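Local atomic coordinates of acetyl-CoA acetyltransferase (Bacillus anthracis, PDB entry 3SS6), a protein that probably catalyses the thiolase reaction, the reversible condensation of two acetyl-CoA molecules into acetoacetyl-CoA with release of coenzyme A. Residues A[5-10]-A[275-280]. Residues are numbered along the deposited sequence; the frame is centred on the assembly and turned at random.
Sequences HNVVIT and ARIVGY
The side chains of Arg-276 and Asn-6 run alongside each other, but their guanidinium and carboxamide planes stand 80° apart, the nearest atoms being Arg-276 NH1 and Asn-6 ND2 at 3.9 Å. Val-8 CG1 and Asn-6 ND2 both approach the guanidinium obliquely. The two N-H groups do not bind each other; both side chains reach Glu-263, Asn-6 ND2 by a hydrogen bond to OE1 and Arg-276 NH2 by a salt bridge to OE2. The bend at chi3 of Arg-276 (66°) leaves NH1 near Asn-6 while NH2 meets this carboxylate. Nearer the backbone, Arg-276 CB packs 4.2 Å from Val-8 CG1.

Turned to the other face are Val-7, Ile-9, Ala-275 and Ile-277. Ile-277 runs alongside Val-7, its CD1 4.0 Å from Val-7 CG1, while Ile-9 crosses it at about a right angle and sets CD1 3.9 Å from Ile-277 CG1. Helix 93-107 covers this face through Ile-98 and Gln-106. Between the antiparallel backbones, Ile-9 N donates to Ala-275 O at 2.8 Å and Ile-277 N to Val-7 O at 3.0 Å. Where the strands diverge, a water accepts from Val-7 N and donates to Ile-277 O, bridging the gap.

Strand 7-19 of the N-terminal half thus pairs with strand 275-284 of the C-terminal half, joining their sheets edge to edge, consistent with the five-layered thiolase fold, with helix 93-107 in the layer between. The contact is apolar beneath the helix and mixed on the face of Val-8 and Arg-276, where the shared carboxylate probably offsets the arginine's charge and holds the amide beside it.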
ATOM      1  N   HIS A   5      29.378  -7.210  40.923  1.00 18.76           N
ATOM      2  CA  HIS A   5      29.722  -8.581  40.566  1.00 20.24           C
ATOM      3  C   HIS A   5      30.478  -8.673  39.256  1.00 18.41           C
ATOM      4  O   HIS A   5      30.179  -7.945  38.314  1.00 18.16           O
ATOM      5  CB  HIS A   5      28.447  -9.418  40.480  1.00 22.20           C
ATOM      6  CG  HIS A   5      27.737  -9.540  41.789  1.00 31.87           C
ATOM      7  ND1 HIS A   5      28.016 -10.542  42.694  1.00 38.22           N
ATOM      8  CD2 HIS A   5      26.789  -8.764  42.363  1.00 35.96           C
ATOM      9  CE1 HIS A   5      27.257 -10.388  43.764  1.00 42.14           C
ATOM     10  NE2 HIS A   5      26.504  -9.316  43.592  1.00 41.53           N
ATOM     11  N   ASN A   6      31.451  -9.578  39.186  1.00 18.03           N
ATOM     12  CA  ASN A   6      32.092  -9.856  37.907  1.00 17.49           C
ATOM     13  C   ASN A   6      31.093 -10.554  37.009  1.00 18.71           C
ATOM     14  O   ASN A   6      30.297 -11.365  37.483  1.00 17.01           O
ATOM     15  CB  ASN A   6      33.311 -10.766  38.080  1.00 16.15           C
ATOM     16  CG  ASN A   6      34.446 -10.105  38.850  1.00 19.98           C
ATOM     17  OD1 ASN A   6      34.461  -8.891  39.039  1.00 21.69           O
ATOM     18  ND2 ASN A   6      35.427 -10.915  39.269  1.00 21.64           N
ATOM     19  N   VAL A   7      31.156 -10.261  35.714  1.00 14.29           N
ATOM     20  CA  VAL A   7      30.242 -10.849  34.732  1.00 14.01           C
ATOM     21  C   VAL A   7      30.964 -11.906  33.890  1.00 16.16           C
ATOM     22  O   VAL A   7      31.987 -11.621  33.269  1.00 17.01           O
ATOM     23  CB  VAL A   7      29.687  -9.777  33.807  1.00 15.51           C
ATOM     24  CG1 VAL A   7      28.679 -10.396  32.822  1.00 15.46           C
ATOM     25  CG2 VAL A   7      29.033  -8.668  34.627  1.00 16.67           C
ATOM     26  N   VAL A   8      30.431 -13.122  33.872  1.00 15.06           N
ATOM     27  CA  VAL A   8      31.006 -14.183  33.057  1.00 13.06           C
ATOM     28  C   VAL A   8      29.985 -14.676  32.044  1.00 16.27           C
ATOM     29  O   VAL A   8      28.784 -14.443  32.181  1.00 14.66           O
ATOM     30  CB  VAL A   8      31.547 -15.366  33.908  1.00 15.36           C
ATOM     31  CG1 VAL A   8      32.645 -14.871  34.853  1.00 16.90           C
ATOM     32  CG2 VAL A   8      30.427 -16.032  34.677  1.00 16.89           C
ATOM     33  N   ILE A   9      30.486 -15.343  31.015  1.00 15.76           N
ATOM     34  CA  ILE A   9      29.678 -15.784  29.891  1.00 13.18           C
ATOM     35  C   ILE A   9      29.785 -17.296  29.839  1.00 14.89           C
ATOM     36  O   ILE A   9      30.888 -17.830  29.727  1.00 15.92           O
ATOM     37  CB  ILE A   9      30.235 -15.197  28.576  1.00 12.64           C
ATOM     38  CG1 ILE A   9      30.065 -13.672  28.564  1.00 16.58           C
ATOM     39  CG2 ILE A   9      29.526 -15.808  27.359  1.00 14.21           C
ATOM     40  CD1 ILE A   9      30.988 -12.962  27.584  1.00 19.73           C
ATOM     41  N   THR A  10      28.653 -17.988  29.917  1.00 13.06           N
ATOM     42  CA  THR A  10      28.691 -19.457  29.984  1.00 16.71           C
ATOM     43  C   THR A  10      28.296 -20.187  28.696  1.00 16.77           C
ATOM     44  O   THR A  10      28.498 -21.408  28.579  1.00 17.58           O
ATOM     45  CB  THR A  10      27.824 -19.981  31.148  1.00 17.04           C
ATOM     46  OG1 THR A  10      26.463 -19.588  30.946  1.00 15.57           O
ATOM     47  CG2 THR A  10      28.332 -19.426  32.478  1.00 17.87           C
ATOM     48  N   ALA A 275      34.276 -17.207  29.217  1.00 16.60           N
ATOM     49  CA  ALA A 275      34.927 -15.903  29.194  1.00 13.48           C
ATOM     50  C   ALA A 275      34.364 -14.979  30.264  1.00 15.87           C
ATOM     51  O   ALA A 275      33.288 -15.230  30.802  1.00 16.13           O
ATOM     52  CB  ALA A 275      34.738 -15.260  27.812  1.00 14.89           C
ATOM     53  N   ARG A 276      35.099 -13.907  30.557  1.00 15.04           N
ATOM     54  CA  ARG A 276      34.600 -12.842  31.419  1.00 16.18           C
ATOM     55  C   ARG A 276      34.578 -11.527  30.655  1.00 17.58           C
ATOM     56  O   ARG A 276      35.344 -11.324  29.705  1.00 17.78           O
ATOM     57  CB  ARG A 276      35.460 -12.699  32.681  1.00 17.99           C
ATOM     58  CG  ARG A 276      36.863 -12.135  32.419  1.00 17.01           C
ATOM     59  CD  ARG A 276      37.614 -11.811  33.729  1.00 20.05           C
ATOM     60  NE  ARG A 276      37.903 -13.015  34.507  1.00 21.38           N
ATOM     61  CZ  ARG A 276      37.178 -13.436  35.539  1.00 23.37           C
ATOM     62  NH1 ARG A 276      36.112 -12.750  35.941  1.00 23.61           N
ATOM     63  NH2 ARG A 276      37.525 -14.545  36.179  1.00 23.91           N
ATOM     64  N   ILE A 277      33.685 -10.635  31.056  1.00 14.96           N
ATOM     65  CA  ILE A 277      33.698  -9.287  30.510  1.00 15.43           C
ATOM     66  C   ILE A 277      34.549  -8.409  31.421  1.00 18.17           C
ATOM     67  O   ILE A 277      34.318  -8.354  32.635  1.00 19.25           O
ATOM     68  CB  ILE A 277      32.270  -8.722  30.378  1.00 14.31           C
ATOM     69  CG1 ILE A 277      31.512  -9.486  29.291  1.00 15.96           C
ATOM     70  CG2 ILE A 277      32.327  -7.237  30.009  1.00 15.45           C
ATOM     71  CD1 ILE A 277      30.007  -9.198  29.226  1.00 17.35           C
ATOM     72  N   VAL A 278      35.558  -7.745  30.862  1.00 16.85           N
ATOM     73  CA  VAL A 278      36.367  -6.849  31.691  1.00 16.70           C
ATOM     74  C   VAL A 278      36.071  -5.361  31.509  1.00 17.49           C
ATOM     75  O   VAL A 278      36.477  -4.554  32.340  1.00 20.52           O
ATOM     76  CB  VAL A 278      37.884  -7.107  31.551  1.00 23.80           C
ATOM     77  CG1 VAL A 278      38.232  -8.521  32.036  1.00 26.94           C
ATOM     78  CG2 VAL A 278      38.339  -6.897  30.134  1.00 23.99           C
ATOM     79  N   GLY A 279      35.363  -4.999  30.437  1.00 16.79           N
ATOM     80  CA  GLY A 279      35.004  -3.606  30.216  1.00 17.78           C
ATOM     81  C   GLY A 279      34.243  -3.384  28.926  1.00 15.39           C
ATOM     82  O   GLY A 279      34.149  -4.271  28.093  1.00 15.46           O
ATOM     83  N   TYR A 280      33.676  -2.192  28.780  1.00 16.37           N
ATOM     84  CA  TYR A 280      32.992  -1.809  27.551  1.00 15.45           C
ATOM     85  C   TYR A 280      32.956  -0.302  27.467  1.00 15.43           C
ATOM     86  O   TYR A 280      33.053   0.383  28.494  1.00 18.17           O
ATOM     87  CB  TYR A 280      31.565  -2.396  27.478  1.00 15.44           C
ATOM     88  CG  TYR A 280      30.806  -2.315  28.786  1.00 16.90           C
ATOM     89  CD1 TYR A 280      30.107  -1.165  29.142  1.00 15.26           C
ATOM     90  CD2 TYR A 280      30.805  -3.384  29.676  1.00 18.13           C
ATOM     91  CE1 TYR A 280      29.430  -1.092  30.345  1.00 17.25           C
ATOM     92  CE2 TYR A 280      30.130  -3.318  30.876  1.00 16.94           C
ATOM     93  CZ  TYR A 280      29.438  -2.166  31.205  1.00 17.62           C
ATOM     94  OH  TYR A 280      28.767  -2.073  32.405  1.00 20.92           O
TER
HETATM   95  O   HOH W   1      32.511  -8.023  34.777  1.00 27.46           O